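Local coordinates for protein putative methylthioribose-1-phosphate isomerase (Archaeoglobus fulgidus, PDB 1T5O) that probably interconverts 5-methylthioribose 1-phosphate and 5-methylthioribulose 1-phosphate, an isomerisation that belongs to methionine biosynthesis, at residues E180-A185 / G206-L211; G54-A59 / R120-L125; E131-M136 / L159-W164; Y139-L144 / V175-E180. One frame throughout, in Å; residues are numbered along the deposited sequence.

Overall arrangement
Four contacts sample two parts of one chain, one mainly helical and the other a Rossmann-like sheet domain. Along the sequence interaction 2 closes first, interactions 3 and 4 then alternate their segments, and interaction 1 comes last. Helix 111-141 serves three of them, and so links the helical part to the sheet domain: its middle packs in interaction 2, its later turns in interaction 3, and its end in interaction 4. Interactions 3 and 4 touch at Trp164 and Glu176. Interactions 1 and 4 share Glu180 and touch where Ile181 meets Leu144 and Val175. Interactions 1 and 2 lie on opposite sides of the chain's centre, their own centres about 34 Å apart.

Interaction 1: residues E180-A185 / G206-L211; sequences EIRVIA and GIDVTL
Val183 of 180-185 and Val209 of 206-211 meet obliquely on one face of a parallel strand pair, where aliphatic side chains form a row of bumps. The methyl CG2 of Val209 sits between two neighbours, 3.8 Å from Ala185 CB and 4.2 Å from Val183 CG1. It is placed there because CG2 lies anti to the backbone N, while CG1 takes the tight position between N and the carbonyl carbon (chi1 64°). The other branch of Val183, CG2, faces Ile207 CG2, and beyond Ala185 a methyl of Leu211, CD2, rests against Ala185 O at 3.6 Å. Helix 193-204 covers this face, Leu202 packing on Val183 and Met203 on Val209. That helix joins the two strands in a right-handed beta-alpha-beta crossover, the building block of the Rossmann-like sheet of this family. Backbone bonds stitch the pair: Val183 N to Asp208 O at 2.8 Å, Thr210 N to Val183 O at 2.9 Å, and Ala185 N to Thr210 O at 2.8 Å. On the other face Arg182 and Asp208 run side by side, the aliphatic CG of Arg182 lying 3.7 Å from Asp208 OD1, with no salt bridge between them. Farther along that face a water fills the step between Val183 O and Thr210 OG1, bonded to both. Another water spans Ile181 O and Asp208 N, where the strands have yet to close up. At the outer edge, Thr210 and Leu211 pair with a parallel strand of the second subunit, which carries the sheet across the dimer interface.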
loop_
_atom_site.group_PDB
_atom_site.type_symbol
_atom_site.label_atom_id
_atom_site.label_comp_id
_atom_site.label_asym_id
_atom_site.label_seq_id
_atom_site.Cartn_x
_atom_site.Cartn_y
_atom_site.Cartn_z
ATOM N N GLU A 180 -9.077 -14.976 23.745
ATOM C CA GLU A 180 -9.176 -15.203 22.318
ATOM C C GLU A 180 -8.797 -13.861 21.687
ATOM O O GLU A 180 -9.429 -12.838 21.957
ATOM C CB GLU A 180 -10.607 -15.623 21.945
ATOM C CG GLU A 180 -11.435 -14.618 21.149
ATOM C CD GLU A 180 -11.449 -14.896 19.652
ATOM O OE1 GLU A 180 -11.647 -16.062 19.255
ATOM O OE2 GLU A 180 -11.277 -13.941 18.864
ATOM N N ILE A 181 -7.731 -13.865 20.903
ATOM C CA ILE A 181 -7.263 -12.662 20.231
ATOM C C ILE A 181 -7.111 -12.970 18.738
ATOM O O ILE A 181 -6.599 -14.020 18.368
ATOM C CB ILE A 181 -5.859 -12.174 20.788
ATOM C CG1 ILE A 181 -5.926 -11.914 22.301
ATOM C CG2 ILE A 181 -5.420 -10.870 20.059
ATOM C CD1 ILE A 181 -6.861 -10.805 22.690
ATOM N N ARG A 182 -7.566 -12.060 17.888
ATOM C CA ARG A 182 -7.426 -12.213 16.444
ATOM C C ARG A 182 -6.619 -11.005 15.950
ATOM O O ARG A 182 -6.666 -9.924 16.542
ATOM C CB ARG A 182 -8.788 -12.215 15.762
ATOM C CG ARG A 182 -9.657 -13.417 16.096
ATOM C CD ARG A 182 -10.912 -13.379 15.243
ATOM N NE ARG A 182 -12.117 -13.105 16.009
ATOM C CZ ARG A 182 -12.251 -12.117 16.889
ATOM N NH1 ARG A 182 -11.237 -11.290 17.132
ATOM N NH2 ARG A 182 -13.405 -11.952 17.530
ATOM N N VAL A 183 -5.888 -11.178 14.863
ATOM C CA VAL A 183 -5.060 -10.083 14.363
ATOM C C VAL A 183 -5.410 -9.671 12.945
ATOM O O VAL A 183 -5.750 -10.518 12.115
ATOM C CB VAL A 183 -3.562 -10.502 14.383
ATOM C CG1 VAL A 183 -2.670 -9.442 13.698
ATOM C CG2 VAL A 183 -3.119 -10.739 15.840
ATOM N N ILE A 184 -5.363 -8.367 12.682
ATOM C CA ILE A 184 -5.547 -7.901 11.326
ATOM C C ILE A 184 -4.168 -7.335 10.993
ATOM O O ILE A 184 -3.690 -6.429 11.661
ATOM C CB ILE A 184 -6.618 -6.831 11.217
ATOM C CG1 ILE A 184 -7.996 -7.480 11.439
ATOM C CG2 ILE A 184 -6.534 -6.144 9.819
ATOM C CD1 ILE A 184 -9.146 -6.487 11.450
ATOM N N ALA A 185 -3.537 -7.858 9.949
ATOM C CA ALA A 185 -2.195 -7.420 9.571
ATOM C C ALA A 185 -2.138 -6.650 8.258
ATOM O O ALA A 185 -2.637 -7.127 7.234
ATOM C CB ALA A 185 -1.269 -8.641 9.471
ATOM N N GLY A 206 -0.813 -20.698 15.102
ATOM C CA GLY A 206 -2.238 -20.860 15.330
ATOM C C GLY A 206 -2.986 -19.632 15.808
ATOM O O GLY A 206 -4.010 -19.741 16.478
ATOM N N ILE A 207 -2.478 -18.447 15.490
ATOM C CA ILE A 207 -3.171 -17.223 15.880
ATOM C C ILE A 207 -3.934 -16.696 14.663
ATOM O O ILE A 207 -3.348 -16.555 13.592
ATOM C CB ILE A 207 -2.156 -16.190 16.391
ATOM C CG1 ILE A 207 -1.453 -16.796 17.623
ATOM C CG2 ILE A 207 -2.853 -14.880 16.706
ATOM C CD1 ILE A 207 -0.492 -15.887 18.360
ATOM N N ASP A 208 -5.236 -16.442 14.822
ATOM C CA ASP A 208 -6.062 -15.949 13.707
ATOM C C ASP A 208 -5.508 -14.628 13.169
ATOM O O ASP A 208 -5.177 -13.723 13.940
ATOM C CB ASP A 208 -7.508 -15.716 14.137
ATOM C CG ASP A 208 -8.251 -17.007 14.436
ATOM O OD1 ASP A 208 -9.396 -16.931 14.948
ATOM O OD2 ASP A 208 -7.702 -18.097 14.160
ATOM N N VAL A 209 -5.391 -14.543 11.855
ATOM C CA VAL A 209 -4.898 -13.335 11.199
ATOM C C VAL A 209 -5.591 -13.144 9.848
ATOM O O VAL A 209 -5.812 -14.105 9.089
ATOM C CB VAL A 209 -3.346 -13.373 10.984
ATOM C CG1 VAL A 209 -2.969 -14.523 10.026
ATOM C CG2 VAL A 209 -2.842 -11.995 10.411
ATOM N N THR A 210 -5.958 -11.894 9.575
ATOM C CA THR A 210 -6.574 -11.511 8.312
ATOM C C THR A 210 -5.652 -10.436 7.707
ATOM O O THR A 210 -5.246 -9.491 8.392
ATOM C CB THR A 210 -7.998 -10.947 8.532
ATOM O OG1 THR A 210 -8.772 -11.927 9.220
ATOM C CG2 THR A 210 -8.682 -10.635 7.200
ATOM N N LEU A 211 -5.337 -10.611 6.431
ATOM C CA LEU A 211 -4.427 -9.756 5.654
ATOM C C LEU A 211 -5.207 -8.697 4.903
ATOM O O LEU A 211 -6.203 -9.004 4.246
ATOM C CB LEU A 211 -3.698 -10.622 4.621
ATOM C CG LEU A 211 -2.267 -10.385 4.106
ATOM C CD1 LEU A 211 -2.184 -10.835 2.689
ATOM C CD2 LEU A 211 -1.826 -8.958 4.243
HETATM O O HOH W 1 -6.622 -16.455 17.523
HETATM O O HOH W 2 -8.294 -11.871 11.911
#

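Interaction 2: residues G54-A59 / R120-L125; sequences GAYGIA and REAEKL
With CG anti to the carbonyl carbon (chi1 -77°), the ring of Tyr56 swings off its own helix and comes across to the methyl of Ala122, although its CB starts out to the flank of the contact. The two segments belong to helices 47-61 and 111-141, which pack as a nearly antiparallel pair in the helical part of the protein, the segment axes 160° apart in direction and 8.2 Å at closest approach. Such proximity depends on alanine: Ala55 CB and Ala122 CB point at each other and stand 3.5 Å apart, tighter than usual for two carbons. Leu125, which already starts toward the other helix, closes over Ala55 CB with its CD1 at 3.8 Å. Beside this seam the Tyr56 ring leans obliquely on Ala122, its CD1 lying 3.5 Å from Ala122 CB, while Glu123 CG comes to the ring's edge, 4.1 Å from Tyr56 CE1. Ring and carboxylate planes stand about 70° apart, and the side chains of Tyr56 and Glu123 cross nearly at right angles. Ile6 and Trp8 of strand 6-8 also pack on Tyr56, and Trp8 reaches Glu123 as well, so the strand lies against this flank of the helix pair. Exchanging the tyrosine for an alanine would probably open a gap beside Ala122 and remove the ring edge from Glu123 CG and the hydroxyl from the bridging water. No direct hydrogen bond crosses the two segments; a water instead lies 3.2 Å from Tyr56 OH and donates a weak bond to Glu123 OE2.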
loop_
_atom_site.group_PDB
_atom_site.type_symbol
_atom_site.label_atom_id
_atom_site.label_comp_id
_atom_site.label_asym_id
_atom_site.label_seq_id
_atom_site.Cartn_x
_atom_site.Cartn_y
_atom_site.Cartn_z
ATOM N N GLY A 54 25.376 -10.265 15.750
ATOM C CA GLY A 54 26.672 -9.683 16.042
ATOM C C GLY A 54 27.458 -10.517 17.045
ATOM O O GLY A 54 28.637 -10.793 16.830
ATOM N N ALA A 55 26.805 -10.918 18.136
ATOM C CA ALA A 55 27.450 -11.723 19.181
ATOM C C ALA A 55 27.806 -13.130 18.716
ATOM O O ALA A 55 28.904 -13.609 18.978
ATOM C CB ALA A 55 26.555 -11.800 20.421
ATOM N N TYR A 56 26.878 -13.807 18.047
ATOM C CA TYR A 56 27.177 -15.155 17.570
ATOM C C TYR A 56 28.264 -15.048 16.512
ATOM O O TYR A 56 29.022 -15.995 16.298
ATOM C CB TYR A 56 25.942 -15.822 16.965
ATOM C CG TYR A 56 24.951 -16.328 17.992
ATOM C CD1 TYR A 56 25.362 -17.151 19.045
ATOM C CD2 TYR A 56 23.599 -16.033 17.881
ATOM C CE1 TYR A 56 24.435 -17.672 19.961
ATOM C CE2 TYR A 56 22.665 -16.546 18.778
ATOM C CZ TYR A 56 23.082 -17.360 19.810
ATOM O OH TYR A 56 22.148 -17.861 20.688
ATOM N N GLY A 57 28.326 -13.886 15.856
ATOM C CA GLY A 57 29.332 -13.670 14.830
ATOM C C GLY A 57 30.724 -13.852 15.407
ATOM O O GLY A 57 31.568 -14.508 14.800
ATOM N N ILE A 58 30.951 -13.265 16.585
ATOM C CA ILE A 58 32.233 -13.343 17.288
ATOM C C ILE A 58 32.505 -14.781 17.738
ATOM O O ILE A 58 33.640 -15.250 17.660
ATOM C CB ILE A 58 32.243 -12.391 18.530
ATOM C CG1 ILE A 58 32.030 -10.936 18.083
ATOM C CG2 ILE A 58 33.531 -12.565 19.341
ATOM C CD1 ILE A 58 32.994 -10.430 16.988
ATOM N N ALA A 59 31.472 -15.481 18.216
ATOM C CA ALA A 59 31.642 -16.870 18.640
ATOM C C ALA A 59 32.000 -17.680 17.396
ATOM O O ALA A 59 32.827 -18.598 17.431
ATOM C CB ALA A 59 30.363 -17.401 19.258
ATOM N N ARG A 120 29.377 -18.039 25.127
ATOM C CA ARG A 120 28.587 -17.846 26.332
ATOM C C ARG A 120 27.940 -16.443 26.415
ATOM O O ARG A 120 26.784 -16.309 26.824
ATOM C CB ARG A 120 29.471 -18.105 27.551
ATOM C CG ARG A 120 28.807 -17.845 28.873
ATOM C CD ARG A 120 29.605 -18.491 29.997
ATOM N NE ARG A 120 29.206 -18.001 31.312
ATOM C CZ ARG A 120 29.764 -18.410 32.449
ATOM N NH1 ARG A 120 30.736 -19.318 32.416
ATOM N NH2 ARG A 120 29.367 -17.903 33.614
ATOM N N GLU A 121 28.681 -15.409 26.029
ATOM C CA GLU A 121 28.148 -14.050 26.049
ATOM C C GLU A 121 27.029 -13.940 24.997
ATOM O O GLU A 121 25.962 -13.397 25.263
ATOM C CB GLU A 121 29.266 -13.046 25.753
ATOM C CG GLU A 121 28.840 -11.569 25.721
ATOM C CD GLU A 121 28.361 -11.041 27.072
ATOM O OE1 GLU A 121 28.439 -11.788 28.073
ATOM O OE2 GLU A 121 27.905 -9.869 27.142
ATOM N N ALA A 122 27.272 -14.497 23.815
ATOM C CA ALA A 122 26.284 -14.469 22.743
ATOM C C ALA A 122 25.004 -15.192 23.165
ATOM O O ALA A 122 23.896 -14.705 22.916
ATOM C CB ALA A 122 26.866 -15.111 21.464
ATOM N N GLU A 123 25.141 -16.352 23.807
ATOM C CA GLU A 123 23.958 -17.095 24.244
ATOM C C GLU A 123 23.201 -16.360 25.342
ATOM O O GLU A 123 21.973 -16.425 25.406
ATOM C CB GLU A 123 24.340 -18.494 24.724
ATOM C CG GLU A 123 24.958 -19.320 23.625
ATOM C CD GLU A 123 24.935 -20.800 23.917
ATOM O OE1 GLU A 123 25.587 -21.229 24.892
ATOM O OE2 GLU A 123 24.259 -21.533 23.163
ATOM N N LYS A 124 23.933 -15.661 26.197
ATOM C CA LYS A 124 23.320 -14.902 27.278
ATOM C C LYS A 124 22.524 -13.721 26.703
ATOM O O LYS A 124 21.410 -13.442 27.145
ATOM C CB LYS A 124 24.400 -14.386 28.232
ATOM C CG LYS A 124 23.906 -13.416 29.315
ATOM C CD LYS A 124 25.110 -12.752 29.977
ATOM C CE LYS A 124 24.730 -11.778 31.094
ATOM N NZ LYS A 124 25.968 -11.059 31.552
ATOM N N LEU A 125 23.095 -13.039 25.719
ATOM C CA LEU A 125 22.424 -11.911 25.106
ATOM C C LEU A 125 21.141 -12.349 24.403
ATOM O O LEU A 125 20.138 -11.643 24.462
ATOM C CB LEU A 125 23.337 -11.201 24.103
ATOM C CG LEU A 125 24.580 -10.506 24.668
ATOM C CD1 LEU A 125 25.373 -9.887 23.519
ATOM C CD2 LEU A 125 24.178 -9.433 25.678
HETATM O O HOH W 3 21.372 -20.824 21.598
#

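Interaction 3: residues E131-M136 / L159-W164; sequences ERNRKM and LATVDW
The side-chain amide of Asn133 donates from ND2 to the backbone oxygen Asp163 O over 3.1 Å. At 158° the N-H is fairly straight, and the acceptor lies close to the plane of the amide, with ND2 nearly on the prolongation of the carbonyl bond. This side-chain bond ties helix 111-141 to the irregular segment 159-164. The same nitrogen also packs on Thr161, 3.3 Å from its CB, the two side chains coming from opposite directions; Thr161 OG1 is engaged by Gly157 O instead. An alanine in place of Asn133 would probably leave Asp163 O without this donor and weaken the hold on the loop at this point. Next after Asp163, Trp164 lies against the helix surface. Its indole is swung there by CG standing anti to the backbone N (chi1 -154°), which carries CD1 to within 3.5 Å of Asn133 O. Arg134 reaches over the ring with its aliphatic part: CG stands 4.2 Å from the centroid of the five-membered ring and 11° off its normal, a CH-pi contact. The guanidinium, at the end of an extended chain, is turned almost perpendicular to the indole. NE1 of Trp164 bonds to Ser173 OG of helix 167-176, so the tryptophan joins two helices. The segment belongs to the loop after strand 149-152, at the C-terminal end of a parallel strand, where Rossmann-like folds place their active sites; the side chain of Thr161 lies about 6 Å from Gly46, a predicted substrate-binding residue.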
loop_
_atom_site.group_PDB
_atom_site.type_symbol
_atom_site.label_atom_id
_atom_site.label_comp_id
_atom_site.label_asym_id
_atom_site.label_seq_id
_atom_site.Cartn_x
_atom_site.Cartn_y
_atom_site.Cartn_z
ATOM N N GLU A 131 13.767 -13.227 27.278
ATOM C CA GLU A 131 13.186 -12.896 28.580
ATOM C C GLU A 131 12.553 -11.502 28.572
ATOM O O GLU A 131 11.459 -11.319 29.100
ATOM C CB GLU A 131 14.246 -13.047 29.702
ATOM C CG GLU A 131 15.508 -12.212 29.588
ATOM C CD GLU A 131 16.605 -12.613 30.619
ATOM O OE1 GLU A 131 17.297 -11.698 31.162
ATOM O OE2 GLU A 131 16.773 -13.836 30.872
ATOM N N ARG A 132 13.238 -10.532 27.961
ATOM C CA ARG A 132 12.730 -9.158 27.825
ATOM C C ARG A 132 11.374 -9.102 27.091
ATOM O O ARG A 132 10.471 -8.366 27.482
ATOM C CB ARG A 132 13.714 -8.291 27.017
ATOM C CG ARG A 132 14.667 -7.485 27.861
ATOM C CD ARG A 132 15.491 -6.457 27.053
ATOM N NE ARG A 132 16.612 -7.051 26.317
ATOM C CZ ARG A 132 16.585 -7.327 25.014
ATOM N NH1 ARG A 132 15.493 -7.063 24.291
ATOM N NH2 ARG A 132 17.646 -7.872 24.427
ATOM N N ASN A 133 11.262 -9.863 26.012
ATOM C CA ASN A 133 10.034 -9.890 25.210
ATOM C C ASN A 133 8.884 -10.544 25.946
ATOM O O ASN A 133 7.756 -10.081 25.841
ATOM C CB ASN A 133 10.281 -10.601 23.872
ATOM C CG ASN A 133 11.185 -9.797 22.973
ATOM O OD1 ASN A 133 11.248 -8.583 23.111
ATOM N ND2 ASN A 133 11.890 -10.458 22.051
ATOM N N ARG A 134 9.164 -11.618 26.694
ATOM C CA ARG A 134 8.118 -12.289 27.479
ATOM C C ARG A 134 7.644 -11.368 28.616
ATOM O O ARG A 134 6.454 -11.303 28.933
ATOM C CB ARG A 134 8.631 -13.598 28.108
ATOM C CG ARG A 134 8.904 -14.766 27.155
ATOM C CD ARG A 134 9.084 -15.998 28.037
ATOM N NE ARG A 134 9.854 -17.097 27.468
ATOM C CZ ARG A 134 10.892 -17.653 28.089
ATOM N NH1 ARG A 134 11.274 -17.207 29.278
ATOM N NH2 ARG A 134 11.554 -18.647 27.524
ATOM N N LYS A 135 8.582 -10.669 29.250
ATOM C CA LYS A 135 8.213 -9.771 30.352
ATOM C C LYS A 135 7.358 -8.616 29.773
ATOM O O LYS A 135 6.305 -8.259 30.324
ATOM C CB LYS A 135 9.480 -9.227 31.031
ATOM C CG LYS A 135 9.174 -8.348 32.217
ATOM C CD LYS A 135 10.391 -8.119 33.100
ATOM C CE LYS A 135 9.964 -7.812 34.540
ATOM N NZ LYS A 135 11.154 -7.427 35.367
ATOM N N MET A 136 7.830 -8.047 28.660
ATOM C CA MET A 136 7.114 -6.962 27.962
ATOM C C MET A 136 5.722 -7.469 27.563
ATOM O O MET A 136 4.708 -6.763 27.688
ATOM C CB MET A 136 7.878 -6.559 26.694
ATOM C CG MET A 136 7.184 -5.512 25.852
ATOM S SD MET A 136 8.059 -5.328 24.258
ATOM C CE MET A 136 9.541 -4.814 24.801
ATOM N N LEU A 159 10.202 -13.244 14.412
ATOM C CA LEU A 159 11.216 -13.333 13.382
ATOM C C LEU A 159 12.178 -12.144 13.537
ATOM O O LEU A 159 13.383 -12.279 13.295
ATOM C CB LEU A 159 10.568 -13.357 11.987
ATOM C CG LEU A 159 9.807 -14.659 11.676
ATOM C CD1 LEU A 159 9.044 -14.531 10.354
ATOM C CD2 LEU A 159 10.785 -15.834 11.630
ATOM N N ALA A 160 11.638 -11.009 14.006
ATOM C CA ALA A 160 12.386 -9.768 14.208
ATOM C C ALA A 160 13.175 -9.750 15.532
ATOM O O ALA A 160 13.977 -8.836 15.793
ATOM C CB ALA A 160 11.418 -8.587 14.164
ATOM N N THR A 161 12.927 -10.735 16.385
ATOM C CA THR A 161 13.638 -10.817 17.644
ATOM C C THR A 161 14.215 -12.220 17.692
ATOM O O THR A 161 14.149 -12.931 16.689
ATOM C CB THR A 161 12.686 -10.559 18.827
ATOM O OG1 THR A 161 11.601 -11.493 18.789
ATOM C CG2 THR A 161 12.126 -9.150 18.748
ATOM N N VAL A 162 14.790 -12.623 18.822
ATOM C CA VAL A 162 15.324 -13.989 18.935
ATOM C C VAL A 162 14.114 -14.913 19.049
ATOM O O VAL A 162 14.068 -15.992 18.431
ATOM C CB VAL A 162 16.239 -14.151 20.171
ATOM C CG1 VAL A 162 16.556 -15.615 20.394
ATOM C CG2 VAL A 162 17.543 -13.376 19.959
ATOM N N ASP A 163 13.130 -14.475 19.836
ATOM C CA ASP A 163 11.883 -15.212 20.003
ATOM C C ASP A 163 10.785 -14.357 20.687
ATOM O O ASP A 163 11.067 -13.319 21.297
ATOM C CB ASP A 163 12.135 -16.500 20.809
ATOM C CG ASP A 163 11.104 -17.596 20.519
ATOM O OD1 ASP A 163 10.282 -17.430 19.590
ATOM O OD2 ASP A 163 11.129 -18.641 21.220
ATOM N N TRP A 164 9.544 -14.821 20.564
ATOM C CA TRP A 164 8.348 -14.211 21.161
ATOM C C TRP A 164 7.838 -12.948 20.477
ATOM O O TRP A 164 6.649 -12.844 20.157
ATOM C CB TRP A 164 8.575 -13.926 22.652
ATOM C CG TRP A 164 7.275 -13.901 23.427
ATOM C CD1 TRP A 164 6.644 -12.804 23.960
ATOM C CD2 TRP A 164 6.452 -15.036 23.756
ATOM N NE1 TRP A 164 5.488 -13.191 24.600
ATOM C CE2 TRP A 164 5.352 -14.556 24.489
ATOM C CE3 TRP A 164 6.551 -16.419 23.502
ATOM C CZ2 TRP A 164 4.348 -15.410 24.976
ATOM C CZ3 TRP A 164 5.554 -17.267 23.984
ATOM C CH2 TRP A 164 4.468 -16.755 24.714
#

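Interaction 4: residues Y139-L144 / V175-E180; sequences YGAELL and VEQGKE
The ammonium of Lys179 grips two backbone oxygens of segment 139-144: NZ donates to Leu144 O at 2.8 Å and to Ala141 O at 2.9 Å. The two approaches differ. Toward Leu144 O the nitrogen is tilted only 19° from the carbonyl plane, whereas it stands well above the plane of Ala141 O. The opposite face of that second carbonyl is taken by Leu144 N, whose bond closes a type I turn from Ala141 to Leu144. A third bond of NZ goes to Gln177 OE1 within its own segment, at 3.2 Å. Lys179 can reach this far because its chain runs extended beyond CG, laying CE and CD along Leu144 O. Gln177 reaches across in turn: its OE1 rests 3.3 Å from Ala141 CB, and its NE2 gives a weak bond to Glu142 OE2 at 3.4 Å, carboxylate and amide planes standing 78° apart. Gly178, between the two, ends helix 167-176 as the positive-phi residue of a Schellman motif, its N bonded to Val175 O. Behind the polar layer Ala141 packs on Ser173, and Leu144 on Val170 and Ala174, so the last turn of helix 111-141 and the turn after it lie against helix 167-176. With three oxygens round one ammonium, the lysine charge is probably eased by the backbone oxygens of Ala141 and Leu144, at and just beyond the end of helix 111-141, and by the amide oxygen of Gln177; Glu142 OE2, 4.6 Å from Lys179 NZ, would add to that attraction only at a distance.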
loop_
_atom_site.group_PDB
_atom_site.type_symbol
_atom_site.label_atom_id
_atom_site.label_comp_id
_atom_site.label_asym_id
_atom_site.label_seq_id
_atom_site.Cartn_x
_atom_site.Cartn_y
_atom_site.Cartn_z
ATOM N N TYR A 139 3.254 -7.626 30.518
ATOM C CA TYR A 139 2.785 -6.275 30.831
ATOM C C TYR A 139 1.768 -5.844 29.787
ATOM O O TYR A 139 0.717 -5.335 30.131
ATOM C CB TYR A 139 3.934 -5.287 30.831
ATOM C CG TYR A 139 4.768 -5.306 32.061
ATOM C CD1 TYR A 139 6.158 -5.473 31.980
ATOM C CD2 TYR A 139 4.202 -5.065 33.315
ATOM C CE1 TYR A 139 6.961 -5.388 33.121
ATOM C CE2 TYR A 139 5.005 -4.980 34.460
ATOM C CZ TYR A 139 6.383 -5.140 34.349
ATOM O OH TYR A 139 7.194 -5.045 35.469
ATOM N N GLY A 140 2.071 -6.074 28.511
ATOM C CA GLY A 140 1.153 -5.672 27.455
ATOM C C GLY A 140 -0.137 -6.462 27.422
ATOM O O GLY A 140 -1.192 -5.899 27.102
ATOM N N ALA A 141 -0.072 -7.762 27.739
ATOM C CA ALA A 141 -1.263 -8.614 27.728
ATOM C C ALA A 141 -2.383 -8.061 28.604
ATOM O O ALA A 141 -3.558 -8.317 28.357
ATOM C CB ALA A 141 -0.898 -10.074 28.178
ATOM N N GLU A 142 -2.019 -7.336 29.652
ATOM C CA GLU A 142 -2.999 -6.735 30.541
ATOM C C GLU A 142 -3.863 -5.691 29.816
ATOM O O GLU A 142 -4.923 -5.296 30.331
ATOM C CB GLU A 142 -2.301 -6.073 31.747
ATOM C CG GLU A 142 -1.691 -7.079 32.752
ATOM C CD GLU A 142 -2.696 -8.155 33.167
ATOM O OE1 GLU A 142 -3.688 -7.807 33.844
ATOM O OE2 GLU A 142 -2.515 -9.340 32.794
ATOM N N LEU A 143 -3.410 -5.244 28.637
ATOM C CA LEU A 143 -4.150 -4.251 27.827
ATOM C C LEU A 143 -5.053 -4.925 26.793
ATOM O O LEU A 143 -5.744 -4.275 26.013
ATOM C CB LEU A 143 -3.174 -3.336 27.077
ATOM C CG LEU A 143 -2.172 -2.621 27.965
ATOM C CD1 LEU A 143 -1.149 -1.896 27.082
ATOM C CD2 LEU A 143 -2.877 -1.676 28.890
ATOM N N LEU A 144 -5.030 -6.240 26.777
ATOM C CA LEU A 144 -5.827 -6.970 25.825
ATOM C C LEU A 144 -6.922 -7.735 26.576
ATOM O O LEU A 144 -6.682 -8.284 27.662
ATOM C CB LEU A 144 -4.903 -7.927 25.062
ATOM C CG LEU A 144 -4.589 -7.673 23.582
ATOM C CD1 LEU A 144 -4.690 -6.218 23.220
ATOM C CD2 LEU A 144 -3.228 -8.274 23.256
ATOM N N VAL A 175 -2.783 -14.602 24.317
ATOM C CA VAL A 175 -3.319 -15.876 23.841
ATOM C C VAL A 175 -2.974 -16.957 24.877
ATOM O O VAL A 175 -3.804 -17.801 25.196
ATOM C CB VAL A 175 -2.735 -16.227 22.441
ATOM C CG1 VAL A 175 -3.032 -17.690 22.060
ATOM C CG2 VAL A 175 -3.349 -15.297 21.394
ATOM N N GLU A 176 -1.755 -16.903 25.411
ATOM C CA GLU A 176 -1.304 -17.845 26.423
ATOM C C GLU A 176 -2.208 -17.789 27.668
ATOM O O GLU A 176 -2.415 -18.808 28.336
ATOM C CB GLU A 176 0.139 -17.525 26.796
ATOM C CG GLU A 176 0.766 -18.467 27.793
ATOM C CD GLU A 176 2.278 -18.320 27.849
ATOM O OE1 GLU A 176 2.775 -17.188 28.011
ATOM O OE2 GLU A 176 2.973 -19.345 27.731
ATOM N N GLN A 177 -2.748 -16.616 27.979
ATOM C CA GLN A 177 -3.638 -16.472 29.126
ATOM C C GLN A 177 -5.032 -17.029 28.831
ATOM O O GLN A 177 -5.907 -16.990 29.692
ATOM C CB GLN A 177 -3.800 -14.998 29.521
ATOM C CG GLN A 177 -2.543 -14.321 29.967
ATOM C CD GLN A 177 -2.772 -12.845 30.228
ATOM O OE1 GLN A 177 -3.204 -12.096 29.337
ATOM N NE2 GLN A 177 -2.489 -12.413 31.449
ATOM N N GLY A 178 -5.248 -17.511 27.613
ATOM C CA GLY A 178 -6.540 -18.064 27.255
ATOM C C GLY A 178 -7.508 -17.030 26.692
ATOM O O GLY A 178 -8.706 -17.303 26.536
ATOM N N LYS A 179 -7.000 -15.831 26.402
ATOM C CA LYS A 179 -7.844 -14.785 25.827
ATOM C C LYS A 179 -7.900 -15.064 24.345
ATOM O O LYS A 179 -6.886 -15.371 23.750
ATOM C CB LYS A 179 -7.224 -13.393 26.045
ATOM C CG LYS A 179 -7.247 -12.936 27.486
ATOM C CD LYS A 179 -6.352 -11.710 27.737
ATOM C CE LYS A 179 -6.566 -11.184 29.152
ATOM N NZ LYS A 179 -5.632 -10.059 29.483
ATOM N N GLU A 180 -9.077 -14.976 23.745
ATOM C CA GLU A 180 -9.176 -15.203 22.318
ATOM C C GLU A 180 -8.797 -13.861 21.687
ATOM O O GLU A 180 -9.429 -12.838 21.957
ATOM C CB GLU A 180 -10.607 -15.623 21.945
ATOM C CG GLU A 180 -11.435 -14.618 21.149
ATOM C CD GLU A 180 -11.449 -14.896 19.652
ATOM O OE1 GLU A 180 -11.647 -16.062 19.255
ATOM O OE2 GLU A 180 -11.277 -13.941 18.864
#